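Local coordinates for DUF3863 domain-containing protein (Parabacteroides distasonis, PDB 3LM3), which is of unknown function but is probably a glycoside hydrolase or deacetylase acting on carbohydrate, with a core of parallel strands wrapped in helices, at residues E54-L59 and W286-V291; R60-T65 and A302-V307; R122-M127 and A154-Y159. All blocks are in the same frame, centred on the assembly; numbering follows the deposited sequence. Where two conformers were deposited one is given.

Contact 1. Residues E54-L59 and W286-V291; sequences EGVRAL and WEAQMV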
ATOM      1  N   GLU A  54       8.306  22.742  11.910  1.00  9.50           N
ATOM      2  CA  GLU A  54       8.982  23.183  10.692  0.50 10.77           C
ATOM      3  C   GLU A  54       9.240  22.037   9.734  1.00 10.07           C
ATOM      4  O   GLU A  54       9.150  22.224   8.518  1.00 10.48           O
ATOM      5  CB  GLU A  54      10.285  23.934  10.962  0.50 13.91           C
ATOM      6  CG  GLU A  54      11.227  24.104   9.698  0.50 20.54           C
ATOM      7  CD  GLU A  54      10.579  24.752   8.422  0.50 30.62           C
ATOM      8  OE1 GLU A  54       9.332  24.911   8.310  0.50 27.07           O
ATOM      9  OE2 GLU A  54      11.352  25.087   7.494  0.50 26.85           O
ATOM     10  N   GLY A  55       9.564  20.846  10.236  1.00  9.01           N
ATOM     11  CA  GLY A  55       9.816  19.726   9.363  1.00 11.34           C
ATOM     12  C   GLY A  55       8.577  19.251   8.636  1.00 10.57           C
ATOM     13  O   GLY A  55       8.628  18.893   7.452  1.00 10.35           O
ATOM     14  N   VAL A  56       7.438  19.212   9.336  1.00  8.93           N
ATOM     15  CA  VAL A  56       6.211  18.787   8.767  0.60 10.62           C
ATOM     16  C   VAL A  56       5.727  19.802   7.705  1.00 10.89           C
ATOM     17  O   VAL A  56       5.296  19.458   6.624  1.00 11.31           O
ATOM     18  CB  VAL A  56       5.229  18.581   9.935  0.60 13.21           C
ATOM     19  CG1 VAL A  56       3.886  18.259   9.431  0.60  9.87           C
ATOM     20  CG2 VAL A  56       5.773  17.452  10.878  0.60  9.09           C
ATOM     21  N   ARG A  57       5.799  21.072   8.057  1.00  7.95           N
ATOM     22  CA  ARG A  57       5.411  22.163   7.150  1.00  7.80           C
ATOM     23  C   ARG A  57       6.292  22.148   5.888  1.00  8.43           C
ATOM     24  O   ARG A  57       5.807  22.289   4.776  1.00  9.45           O
ATOM     25  CB  ARG A  57       5.523  23.496   7.873  1.00  9.30           C
ATOM     26  CG  ARG A  57       5.203  24.701   6.992  1.00 14.35           C
ATOM     27  CD  ARG A  57       5.121  26.000   7.840  1.00 20.66           C
ATOM     28  NE  ARG A  57       6.274  26.122   8.730  1.00 29.28           N
ATOM     29  CZ  ARG A  57       6.271  26.608   9.984  1.00 34.53           C
ATOM     30  NH1 ARG A  57       5.158  27.070  10.572  1.00 31.40           N
ATOM     31  NH2 ARG A  57       7.417  26.619  10.676  1.00 33.08           N
ATOM     32  N   ALA A  58       7.596  21.947   6.061  1.00  8.07           N
ATOM     33  CA  ALA A  58       8.478  21.921   4.918  1.00  7.94           C
ATOM     34  C   ALA A  58       8.127  20.770   3.981  1.00  8.17           C
ATOM     35  O   ALA A  58       8.149  20.930   2.769  1.00  8.97           O
ATOM     36  CB  ALA A  58       9.932  21.792   5.383  1.00  9.33           C
ATOM     37  N   LEU A  59       7.818  19.607   4.541  1.00  8.24           N
ATOM     38  CA  LEU A  59       7.476  18.474   3.715  1.00 10.36           C
ATOM     39  C   LEU A  59       6.166  18.719   2.959  1.00  8.96           C
ATOM     40  O   LEU A  59       6.071  18.386   1.768  1.00  9.16           O
ATOM     41  CB  LEU A  59       7.435  17.202   4.598  1.00 12.57           C
ATOM     42  CG  LEU A  59       7.447  15.882   3.860  1.00 14.63           C
ATOM     43  CD1 LEU A  59       8.692  15.728   2.996  1.00 15.07           C
ATOM     44  CD2 LEU A  59       7.373  14.746   4.926  1.00 15.41           C
ATOM     45  N   TRP A 286       5.194   8.409   3.246  1.00  7.50           N
ATOM     46  CA  TRP A 286       6.438   9.055   3.676  1.00  6.65           C
ATOM     47  C   TRP A 286       6.322   9.387   5.148  1.00  8.36           C
ATOM     48  O   TRP A 286       5.426  10.132   5.570  1.00 10.00           O
ATOM     49  CB  TRP A 286       6.691  10.357   2.926  1.00  8.52           C
ATOM     50  CG  TRP A 286       7.037  10.243   1.469  1.00  7.27           C
ATOM     51  CD1 TRP A 286       6.433   9.430   0.532  1.00  8.52           C
ATOM     52  CD2 TRP A 286       8.081  10.926   0.766  1.00  6.24           C
ATOM     53  NE1 TRP A 286       7.028   9.605  -0.687  1.00  9.22           N
ATOM     54  CE2 TRP A 286       8.049  10.502  -0.572  1.00  7.11           C
ATOM     55  CE3 TRP A 286       9.091  11.817   1.148  1.00  9.23           C
ATOM     56  CZ2 TRP A 286       8.931  10.985  -1.528  1.00  9.62           C
ATOM     57  CZ3 TRP A 286       9.940  12.300   0.187  1.00 10.56           C
ATOM     58  CH2 TRP A 286       9.872  11.883  -1.118  1.00 10.94           C
ATOM     59  N   GLU A 287       7.232   8.892   5.962  1.00  7.65           N
ATOM     60  CA  GLU A 287       7.211   9.222   7.370  1.00  7.45           C
ATOM     61  C   GLU A 287       7.838  10.591   7.594  1.00  8.46           C
ATOM     62  O   GLU A 287       8.912  10.883   7.059  1.00  9.79           O
ATOM     63  CB  GLU A 287       7.970   8.177   8.153  1.00  9.43           C
ATOM     64  CG  GLU A 287       7.401   6.760   8.078  1.00 11.08           C
ATOM     65  CD  GLU A 287       7.709   5.992   6.796  1.00 13.48           C
ATOM     66  OE1 GLU A 287       8.570   6.398   5.969  1.00 10.73           O
ATOM     67  OE2 GLU A 287       7.138   4.899   6.640  1.00 12.36           O
ATOM     68  N   ALA A 288       7.139  11.429   8.355  1.00  6.71           N
ATOM     69  CA  ALA A 288       7.618  12.787   8.644  1.00  7.92           C
ATOM     70  C   ALA A 288       9.029  12.773   9.235  1.00  7.84           C
ATOM     71  O   ALA A 288       9.824  13.676   8.967  1.00  8.89           O
ATOM     72  CB  ALA A 288       6.673  13.487   9.569  1.00  8.39           C
ATOM     73  N   GLN A 289       9.328  11.772  10.049  1.00  7.02           N
ATOM     74  CA  GLN A 289      10.633  11.698  10.707  1.00  6.79           C
ATOM     75  C   GLN A 289      11.797  11.574   9.731  1.00  8.66           C
ATOM     76  O   GLN A 289      12.964  11.742  10.137  1.00  7.03           O
ATOM     77  CB  GLN A 289      10.671  10.582  11.749  1.00  9.20           C
ATOM     78  CG  GLN A 289      10.407   9.152  11.278  1.00  9.98           C
ATOM     79  CD  GLN A 289      11.534   8.530  10.481  1.00 11.87           C
ATOM     80  OE1 GLN A 289      11.466   8.443   9.273  1.00 12.09           O
ATOM     81  NE2 GLN A 289      12.600   8.095  11.169  1.00  8.75           N
HETATM   82  N   MSE A 290      11.525  11.306   8.455  1.00  7.37           N
HETATM   83  CA  MSE A 290      12.614  11.188   7.473  0.50  8.52           C
HETATM   84  C   MSE A 290      13.385  12.480   7.334  1.00  7.67           C
HETATM   85  O   MSE A 290      14.611  12.470   7.042  1.00  8.65           O
HETATM   86  CB  MSE A 290      12.112  10.749   6.092  0.50  9.31           C
HETATM   87  CG  MSE A 290      11.762   9.300   6.008  0.50  4.80           C
HETATM   88 SE   MSE A 290      11.312   8.635   4.269  0.38 12.15          SE
HETATM   89  CE  MSE A 290      10.114  10.083   3.785  0.50 10.67           C
ATOM     90  N   VAL A 291      12.719  13.609   7.536  1.00  7.61           N
ATOM     91  CA  VAL A 291      13.392  14.927   7.466  1.00  8.11           C
ATOM     92  C   VAL A 291      14.525  14.969   8.498  1.00  8.93           C
ATOM     93  O   VAL A 291      15.634  15.426   8.203  1.00 10.45           O
ATOM     94  CB  VAL A 291      12.382  16.085   7.678  1.00 10.27           C
ATOM     95  CG1 VAL A 291      13.064  17.383   8.076  1.00 14.98           C
ATOM     96  CG2 VAL A 291      11.477  16.229   6.452  1.00 12.05           C
TER
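Leu-59 reaches from helix 53-64 onto the end of strand 280-287, and its two methyls divide the work. CD2 rests on the backbone of Ala-288, 4.2 Å from its CA, while CD1 approaches the indole of Trp-286 obliquely, 4.3 Å from CE3, and lies near CG2 of Val-291. One turn before Leu-59, Gly-55 O is met by Val-291 CG2 at 4.0 Å; with its CG1 set opposite the backbone N (chi1 161°), CG2 is the branch that stands beside that N and faces this carbonyl. Gly-55 has no side chain, and its CA lies 6.3 Å from the CA of Val-291; a CB would point into the contact. Val-56 adds a looser apolar contact, its CG2 4.3 Å from Ala-288 CB. The arrangement is consistent with a barrel-like α/β core, as in related glycoside hydrolases and deacetylases: an outer helix lies against the point where a parallel strand runs out into a type I turn, Glu-287 to Met-290, and on into helix 290-294. The turn is closed by the backbone bond from Met-290 N to Glu-287 O. Further out, backbone bonds tie Trp-286 to Cys-26 and Met-28 of strand 21-29, and Ala-288 to Met-28, while Ile-27 touches both Leu-59 and Ala-288. Met-303 of helix 296-313 also packs on both Leu-59 and Trp-286, whereas Ile-91 and Tyr-94 of helix 86-102 meet Val-56.

Contact 2. Residues R60-T65 and A302-V307; sequences REAFAT and AMKMWV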
ATOM      1  N   ARG A  60       5.162  19.313   3.625  1.00  8.46           N
ATOM      2  CA  ARG A  60       3.888  19.645   2.963  1.00  7.78           C
ATOM      3  C   ARG A  60       4.076  20.682   1.853  1.00  9.65           C
ATOM      4  O   ARG A  60       3.459  20.587   0.820  1.00 10.75           O
ATOM      5  CB  ARG A  60       2.831  20.134   3.962  1.00 10.33           C
ATOM      6  CG  ARG A  60       1.400  20.484   3.467  1.00 14.98           C
ATOM      7  CD  ARG A  60       0.863  19.304   2.828  1.00 18.22           C
ATOM      8  NE  ARG A  60      -0.508  19.325   2.305  1.00 13.53           N
ATOM      9  CZ  ARG A  60      -0.901  19.819   1.139  1.00 10.98           C
ATOM     10  NH1 ARG A  60      -0.097  20.601   0.419  1.00 12.85           N
ATOM     11  NH2 ARG A  60      -2.083  19.499   0.686  1.00  8.31           N
ATOM     12  N   GLU A  61       4.910  21.674   2.104  1.00  9.30           N
ATOM     13  CA  GLU A  61       5.207  22.684   1.108  1.00  9.97           C
ATOM     14  C   GLU A  61       5.913  22.089  -0.111  1.00  9.29           C
ATOM     15  O   GLU A  61       5.623  22.439  -1.250  1.00 10.37           O
ATOM     16  CB  GLU A  61       5.974  23.847   1.783  1.00 10.54           C
ATOM     17  CG  GLU A  61       5.022  24.590   2.779  1.00 15.74           C
ATOM     18  CD  GLU A  61       5.581  25.769   3.565  1.00 30.87           C
ATOM     19  OE1 GLU A  61       6.816  25.867   3.692  1.00 28.20           O
ATOM     20  OE2 GLU A  61       4.726  26.559   4.087  1.00 27.04           O
ATOM     21  N   ALA A  62       6.806  21.127   0.128  1.00  8.70           N
ATOM     22  CA  ALA A  62       7.461  20.425  -0.958  1.00  9.62           C
ATOM     23  C   ALA A  62       6.420  19.692  -1.829  1.00  9.14           C
ATOM     24  O   ALA A  62       6.456  19.729  -3.066  1.00  9.25           O
ATOM     25  CB  ALA A  62       8.519  19.450  -0.404  1.00  9.14           C
ATOM     26  N   PHE A  63       5.485  19.007  -1.157  1.00  8.05           N
ATOM     27  CA  PHE A  63       4.392  18.286  -1.832  1.00  7.18           C
ATOM     28  C   PHE A  63       3.526  19.178  -2.710  1.00  7.00           C
ATOM     29  O   PHE A  63       3.098  18.757  -3.778  1.00  8.04           O
ATOM     30  CB  PHE A  63       3.541  17.580  -0.783  1.00  7.23           C
ATOM     31  CG  PHE A  63       2.264  16.962  -1.306  1.00  7.22           C
ATOM     32  CD1 PHE A  63       2.275  15.702  -1.873  1.00  8.30           C
ATOM     33  CD2 PHE A  63       1.055  17.625  -1.199  1.00 10.31           C
ATOM     34  CE1 PHE A  63       1.068  15.105  -2.337  1.00  8.22           C
ATOM     35  CE2 PHE A  63      -0.109  17.051  -1.643  1.00 10.58           C
ATOM     36  CZ  PHE A  63      -0.109  15.800  -2.205  1.00  9.96           C
ATOM     37  N   ALA A  64       3.297  20.413  -2.272  1.00  7.83           N
ATOM     38  CA  ALA A  64       2.469  21.333  -3.015  1.00  9.01           C
ATOM     39  C   ALA A  64       3.144  21.903  -4.253  1.00 10.33           C
ATOM     40  O   ALA A  64       2.463  22.543  -5.072  1.00  9.97           O
ATOM     41  CB  ALA A  64       2.042  22.469  -2.095  1.00  8.01           C
ATOM     42  N   THR A  65       4.458  21.704  -4.408  1.00 10.16           N
ATOM     43  CA  THR A  65       5.174  22.255  -5.582  1.00 11.27           C
ATOM     44  C   THR A  65       4.580  21.734  -6.879  1.00 10.38           C
ATOM     45  O   THR A  65       4.503  20.546  -7.095  1.00 10.84           O
ATOM     46  CB  THR A  65       6.667  21.817  -5.553  1.00 14.03           C
ATOM     47  OG1 THR A  65       7.216  22.137  -4.281  1.00 19.21           O
ATOM     48  CG2 THR A  65       7.485  22.515  -6.651  1.00 14.37           C
ATOM     49  N   ALA A 302      13.635  15.487  -2.620  1.00  7.10           N
ATOM     50  CA  ALA A 302      13.084  14.256  -3.151  1.00  7.23           C
ATOM     51  C   ALA A 302      11.574  14.366  -3.362  1.00  7.28           C
ATOM     52  O   ALA A 302      11.032  13.930  -4.396  1.00  7.58           O
ATOM     53  CB  ALA A 302      13.416  13.073  -2.206  1.00  8.15           C
HETATM   54  N   MSE A 303      10.877  14.951  -2.385  1.00  7.36           N
HETATM   55  CA  MSE A 303       9.423  15.115  -2.501  1.00  7.39           C
HETATM   56  C   MSE A 303       9.084  16.008  -3.679  1.00  7.42           C
HETATM   57  O   MSE A 303       8.201  15.690  -4.465  1.00  7.49           O
HETATM   58  CB  MSE A 303       8.895  15.744  -1.215  1.00  8.68           C
HETATM   59  CG  MSE A 303       7.414  16.090  -1.232  1.00  7.87           C
HETATM   60 SE   MSE A 303       6.225  14.541  -1.296  0.75  9.35          SE
HETATM   61  CE  MSE A 303       6.311  14.030   0.579  1.00 13.33           C
ATOM     62  N   LYS A 304       9.769  17.148  -3.803  1.00  7.46           N
ATOM     63  CA  LYS A 304       9.552  18.060  -4.919  0.50  8.96           C
ATOM     64  C   LYS A 304       9.804  17.354  -6.257  1.00  8.54           C
ATOM     65  O   LYS A 304       9.048  17.526  -7.224  1.00  9.37           O
ATOM     66  CB  LYS A 304      10.470  19.296  -4.804  0.50 10.30           C
ATOM     67  CG  LYS A 304      10.175  20.216  -3.632  0.50 14.26           C
ATOM     68  CD  LYS A 304      11.210  21.363  -3.541  0.50 13.95           C
ATOM     69  CE  LYS A 304      10.981  22.246  -2.302  0.50 16.67           C
ATOM     70  NZ  LYS A 304      12.049  23.282  -2.147  0.50 20.08           N
HETATM   71  N   MSE A 305      10.873  16.566  -6.324  1.00  7.33           N
HETATM   72  CA  MSE A 305      11.242  15.894  -7.545  0.50  7.99           C
HETATM   73  C   MSE A 305      10.153  14.882  -7.961  1.00  7.83           C
HETATM   74  O   MSE A 305       9.730  14.811  -9.127  1.00  7.51           O
HETATM   75  CB  MSE A 305      12.574  15.185  -7.320  0.50 11.22           C
HETATM   76  CG  MSE A 305      13.303  14.902  -8.555  0.50  7.84           C
HETATM   77 SE   MSE A 305      15.036  14.157  -8.187  0.38 12.12          SE
HETATM   78  CE  MSE A 305      16.026  15.834  -8.040  0.50 17.37           C
ATOM     79  N   TRP A 306       9.709  14.101  -6.975  1.00  7.00           N
ATOM     80  CA  TRP A 306       8.698  13.108  -7.188  1.00  6.76           C
ATOM     81  C   TRP A 306       7.418  13.736  -7.739  1.00  6.93           C
ATOM     82  O   TRP A 306       6.884  13.311  -8.782  1.00  7.94           O
ATOM     83  CB  TRP A 306       8.417  12.363  -5.873  1.00  6.75           C
ATOM     84  CG  TRP A 306       7.246  11.391  -5.985  1.00  7.40           C
ATOM     85  CD1 TRP A 306       6.944  10.531  -7.029  1.00  7.46           C
ATOM     86  CD2 TRP A 306       6.241  11.185  -4.996  1.00  6.48           C
ATOM     87  NE1 TRP A 306       5.817   9.825  -6.737  1.00  8.37           N
ATOM     88  CE2 TRP A 306       5.342  10.214  -5.502  1.00  7.65           C
ATOM     89  CE3 TRP A 306       5.991  11.760  -3.743  1.00  7.26           C
ATOM     90  CZ2 TRP A 306       4.235   9.777  -4.779  1.00  8.12           C
ATOM     91  CZ3 TRP A 306       4.883  11.324  -3.038  1.00  9.70           C
ATOM     92  CH2 TRP A 306       4.006  10.370  -3.567  1.00  9.44           C
ATOM     93  N   VAL A 307       6.901  14.746  -7.050  1.00  7.06           N
ATOM     94  CA  VAL A 307       5.639  15.370  -7.469  1.00  6.70           C
ATOM     95  C   VAL A 307       5.807  16.078  -8.798  1.00  7.54           C
ATOM     96  O   VAL A 307       5.004  15.883  -9.712  1.00  7.82           O
ATOM     97  CB  VAL A 307       5.152  16.325  -6.374  1.00  7.82           C
ATOM     98  CG1 VAL A 307       3.948  17.186  -6.855  1.00  8.72           C
ATOM     99  CG2 VAL A 307       4.797  15.532  -5.094  1.00  8.70           C
TER
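Met-303, a selenomethionine, opens the interface by laying its CG against Ala-62 CB at 3.6 Å and close to the backbone N of Phe-63. A bend about CB-CG (chi2 67°) brings SE to the rim of the Phe-63 ring, near the ring plane and 5.5 Å from the centroid, in an edge-on Met-aromatic contact. Leu-25 of strand 21-29 touches both side chains from the sheet. Lys-304 follows with its aliphatic part: CG packs on Ala-62 CB and lies 3.6 Å from Thr-65 OG1. Here the two segments run almost parallel, their axes 7.9 Å apart and crossing at -23°, as expected for neighbouring helices on the outside of a barrel-like α/β core; the small Ala-62 suits so close an approach. Near the end of helix 53-64 the OG1 of Thr-65 donates to Ala-62 O over 2.8 Å, and Thr-65 N reaches the same oxygen from the same face of its carbonyl plane. A valine here has no hydroxyl, and of these two donors Ala-62 O would probably keep just the backbone N, with the turn less firmly held. One turn on from Met-303, Val-307 sets CG1 3.4 Å from Thr-65 O and also beside Phe-63 O, which is hydrogen-bonded to Asn-67 ND2. Its other methyl, CG2, comes obliquely to the Phe-63 ring, 4.1 Å from CD1.

Contact 3. Residues R122-M127 and A154-Y159; sequences RVNREM and ADNLRY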
ATOM      1  N   ARG A 122      -9.425  -5.342  20.511  1.00  7.32           N
ATOM      2  CA  ARG A 122      -8.612  -4.215  20.935  1.00  7.99           C
ATOM      3  C   ARG A 122      -8.312  -3.257  19.778  1.00  7.86           C
ATOM      4  O   ARG A 122      -8.381  -2.041  19.950  1.00  7.59           O
ATOM      5  CB  ARG A 122      -7.312  -4.702  21.582  1.00  6.29           C
ATOM      6  CG  ARG A 122      -6.384  -3.545  21.975  1.00  8.07           C
ATOM      7  CD  ARG A 122      -5.299  -4.023  22.891  1.00  8.11           C
ATOM      8  NE  ARG A 122      -4.390  -2.940  23.207  1.00  7.93           N
ATOM      9  CZ  ARG A 122      -3.319  -3.069  23.985  1.00  9.43           C
ATOM     10  NH1 ARG A 122      -3.024  -4.249  24.524  1.00 10.96           N
ATOM     11  NH2 ARG A 122      -2.566  -2.016  24.253  1.00  8.97           N
ATOM     12  N   VAL A 123      -7.935  -3.800  18.615  1.00  6.54           N
ATOM     13  CA  VAL A 123      -7.752  -2.967  17.450  1.00  5.56           C
ATOM     14  C   VAL A 123      -9.027  -2.183  17.183  1.00  6.60           C
ATOM     15  O   VAL A 123      -8.966  -0.971  16.958  1.00  7.19           O
ATOM     16  CB  VAL A 123      -7.312  -3.765  16.215  1.00  6.99           C
ATOM     17  CG1 VAL A 123      -7.181  -2.864  14.982  1.00  7.26           C
ATOM     18  CG2 VAL A 123      -5.982  -4.528  16.472  1.00  9.65           C
ATOM     19  N   ASN A 124     -10.180  -2.851  17.204  1.00  6.36           N
ATOM     20  CA  ASN A 124     -11.429  -2.153  16.905  1.00  7.56           C
ATOM     21  C   ASN A 124     -11.686  -1.015  17.907  1.00  6.19           C
ATOM     22  O   ASN A 124     -12.022   0.117  17.529  1.00  7.48           O
ATOM     23  CB  ASN A 124     -12.622  -3.125  16.907  1.00  6.78           C
ATOM     24  CG  ASN A 124     -12.540  -4.140  15.791  1.00  7.21           C
ATOM     25  OD1 ASN A 124     -11.763  -3.969  14.847  1.00  7.66           O
ATOM     26  ND2 ASN A 124     -13.308  -5.225  15.905  1.00  8.26           N
ATOM     27  N   ARG A 125     -11.516  -1.319  19.182  1.00  6.33           N
ATOM     28  CA  ARG A 125     -11.755  -0.357  20.242  1.00  6.55           C
ATOM     29  C   ARG A 125     -10.844   0.856  20.081  1.00  6.58           C
ATOM     30  O   ARG A 125     -11.288   1.997  20.226  1.00  6.68           O
ATOM     31  CB  ARG A 125     -11.563  -1.004  21.613  1.00  6.69           C
ATOM     32  CG  ARG A 125     -11.673  -0.040  22.761  1.00  8.23           C
ATOM     33  CD  ARG A 125     -11.618  -0.760  24.103  1.00 11.56           C
ATOM     34  NE  ARG A 125     -10.339  -1.457  24.301  1.00  9.92           N
ATOM     35  CZ  ARG A 125     -10.133  -2.774  24.297  1.00  8.69           C
ATOM     36  NH1 ARG A 125     -11.112  -3.641  24.098  1.00 10.87           N
ATOM     37  NH2 ARG A 125      -8.908  -3.239  24.487  1.00 10.41           N
ATOM     38  N   GLU A 126      -9.558   0.622  19.804  1.00  6.32           N
ATOM     39  CA  GLU A 126      -8.603   1.711  19.706  1.00  7.63           C
ATOM     40  C   GLU A 126      -8.784   2.512  18.424  1.00  7.17           C
ATOM     41  O   GLU A 126      -8.634   3.734  18.445  1.00  8.22           O
ATOM     42  CB  GLU A 126      -7.172   1.181  19.889  1.00  8.11           C
ATOM     43  CG  GLU A 126      -6.995   0.648  21.322  1.00  7.95           C
ATOM     44  CD  GLU A 126      -5.594   0.203  21.678  1.00  9.03           C
ATOM     45  OE1 GLU A 126      -4.691   0.315  20.826  1.00  9.34           O
ATOM     46  OE2 GLU A 126      -5.419  -0.260  22.834  1.00  8.98           O
HETATM   47  N   MSE A 127      -9.170   1.879  17.321  1.00  6.46           N
HETATM   48  CA  MSE A 127      -9.553   2.638  16.140  1.00  7.47           C
HETATM   49  C   MSE A 127     -10.693   3.590  16.473  1.00  7.62           C
HETATM   50  O   MSE A 127     -10.644   4.764  16.071  1.00  7.01           O
HETATM   51  CB  MSE A 127      -9.949   1.727  14.962  1.00  7.58           C
HETATM   52  CG  MSE A 127      -8.809   0.985  14.331  1.00  8.65           C
HETATM   53 SE   MSE A 127      -9.213   0.109  12.660  0.75 10.06          SE
HETATM   54  CE  MSE A 127     -10.680  -0.995  13.288  1.00  7.61           C
ATOM     55  N   ALA A 154      -9.612  -8.993   8.723  1.00  7.36           N
ATOM     56  CA  ALA A 154     -10.933  -8.882   8.116  1.00  6.67           C
ATOM     57  C   ALA A 154     -11.942  -8.322   9.117  1.00  7.34           C
ATOM     58  O   ALA A 154     -12.802  -7.489   8.767  1.00  8.86           O
ATOM     59  CB  ALA A 154     -11.394 -10.241   7.570  1.00  8.63           C
ATOM     60  N   ASP A 155     -11.859  -8.775  10.359  1.00  7.52           N
ATOM     61  CA  ASP A 155     -12.804  -8.292  11.350  0.70  7.38           C
ATOM     62  C   ASP A 155     -12.670  -6.791  11.610  1.00  7.95           C
ATOM     63  O   ASP A 155     -13.659  -6.081  11.866  1.00  8.94           O
ATOM     64  CB  ASP A 155     -12.652  -9.049  12.668  0.70  7.23           C
ATOM     65  CG  ASP A 155     -13.667  -8.629  13.675  0.70 12.53           C
ATOM     66  OD1 ASP A 155     -14.832  -8.996  13.483  0.70 12.30           O
ATOM     67  OD2 ASP A 155     -13.312  -7.908  14.625  0.70 12.00           O
ATOM     68  N   ASN A 156     -11.444  -6.276  11.539  1.00  7.05           N
ATOM     69  CA  ASN A 156     -11.224  -4.849  11.721  1.00  6.13           C
ATOM     70  C   ASN A 156     -11.899  -4.052  10.579  1.00  7.40           C
ATOM     71  O   ASN A 156     -12.427  -2.961  10.775  1.00  7.12           O
ATOM     72  CB  ASN A 156      -9.737  -4.501  11.735  1.00  6.89           C
ATOM     73  CG  ASN A 156      -8.924  -5.167  12.823  1.00  7.72           C
ATOM     74  OD1 ASN A 156      -7.720  -5.387  12.612  1.00  8.30           O
ATOM     75  ND2 ASN A 156      -9.507  -5.433  13.984  1.00  7.62           N
ATOM     76  N   LEU A 157     -11.822  -4.593   9.370  1.00  7.70           N
ATOM     77  CA  LEU A 157     -12.429  -3.932   8.209  1.00  7.42           C
ATOM     78  C   LEU A 157     -13.952  -3.965   8.258  1.00  7.37           C
ATOM     79  O   LEU A 157     -14.625  -2.973   7.956  1.00  7.37           O
ATOM     80  CB  LEU A 157     -11.861  -4.562   6.940  1.00  7.50           C
ATOM     81  CG  LEU A 157     -10.337  -4.538   6.863  1.00  9.47           C
ATOM     82  CD1 LEU A 157      -9.831  -5.253   5.618  1.00 13.59           C
ATOM     83  CD2 LEU A 157      -9.846  -3.110   6.898  1.00 12.37           C
ATOM     84  N   ARG A 158     -14.509  -5.112   8.643  1.00  7.36           N
ATOM     85  CA  ARG A 158     -15.933  -5.278   8.942  0.70  7.86           C
ATOM     86  C   ARG A 158     -16.393  -4.231   9.947  1.00  6.33           C
ATOM     87  O   ARG A 158     -17.417  -3.568   9.795  1.00  6.64           O
ATOM     88  CB  ARG A 158     -16.103  -6.683   9.542  0.70 10.89           C
ATOM     89  CG  ARG A 158     -17.472  -7.076  10.010  0.70 12.81           C
ATOM     90  CD  ARG A 158     -17.811  -6.567  11.405  0.70 16.69           C
ATOM     91  NE  ARG A 158     -16.910  -6.901  12.542  0.70 11.06           N
ATOM     92  CZ  ARG A 158     -17.156  -6.431  13.766  0.70 15.83           C
ATOM     93  NH1 ARG A 158     -18.190  -5.598  13.933  0.70 10.50           N
ATOM     94  NH2 ARG A 158     -16.382  -6.744  14.814  0.70 14.42           N
ATOM     95  N   TYR A 159     -15.635  -4.127  11.029  1.00  5.80           N
ATOM     96  CA  TYR A 159     -15.968  -3.191  12.087  1.00  5.28           C
ATOM     97  C   TYR A 159     -15.978  -1.737  11.584  1.00  6.50           C
ATOM     98  O   TYR A 159     -16.874  -0.954  11.894  1.00  6.83           O
ATOM     99  CB  TYR A 159     -14.970  -3.362  13.245  1.00  7.22           C
ATOM    100  CG  TYR A 159     -15.155  -2.429  14.407  1.00  6.97           C
ATOM    101  CD1 TYR A 159     -14.505  -1.194  14.449  1.00  7.75           C
ATOM    102  CD2 TYR A 159     -15.965  -2.798  15.471  1.00  8.22           C
ATOM    103  CE1 TYR A 159     -14.674  -0.341  15.530  1.00  7.51           C
ATOM    104  CE2 TYR A 159     -16.124  -1.971  16.552  1.00  7.47           C
ATOM    105  CZ  TYR A 159     -15.491  -0.739  16.582  1.00  8.65           C
ATOM    106  OH  TYR A 159     -15.660   0.071  17.710  1.00 10.58           O
TER
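Asn-124 fits as a knob into a hole on the face of helix 154-163, formed by Asp-155, Asn-156, Arg-158 and Tyr-159. CB lies almost squarely above the middle of the Tyr-159 ring, 3.4 Å from its centroid, in a CH-pi contact. With CG turned beside the backbone N (chi1 -66°), the amide continues across the same ring: CG is 3.4 Å from Tyr-159 CG and the two planes are only 5° apart, a stack. At the tip the polar atoms diverge. OD1 accepts a 2.8 Å hydrogen bond from Asn-156 ND2, which comes from above the carbonyl plane and not on a lone pair; the two amides stand 86° apart. ND2 donates to Asp-155 OD2 over 3.0 Å, meeting it on the syn side. Around this centre, Val-123 CG1 packs on the Asn-156 amide, 3.5 Å from OD1, and Met-127 CE touches Asn-156 O and Tyr-159 CD1. The axes of the short segments approach to 9.6 Å.

A second shell sets the first. Ser-153 N donates to Asn-156 OD1, which fixes the rotation of that amide with its ND2 toward Asn-124, and Ser-128 OG holds the Tyr-159 hydroxyl. Arg-158 grips Asp-155 OD1 side-on through NE and NH2, although both residues were modelled in two conformers. Asn-124 thus spends both ends of its amide on matched partners, while Arg-158 and the nearby helix start probably favour the charged form of Asp-155, which remains a good acceptor for Asn-124 ND2.

Contacts 1 and 2 form one continuous region, their centres about 11 Å apart: both use helix 53-64, and Trp-286 and Leu-59 of contact 1 pack on Met-303 of contact 2. Their segments alternate along the chain, so an early helix is joined twice to the later run of strand 280-287, helix 290-294 and helix 296-313, consistent with closing a barrel-like core beside strand 21-29. Contact 3 is nested within the loop these two close. It pairs helices 120-138 and 154-163 on another part of the fold, its centre about 29 Å from that of contact 1 and about 33 Å from that of contact 2, with no touch. All three belong to the DUF3863 domain.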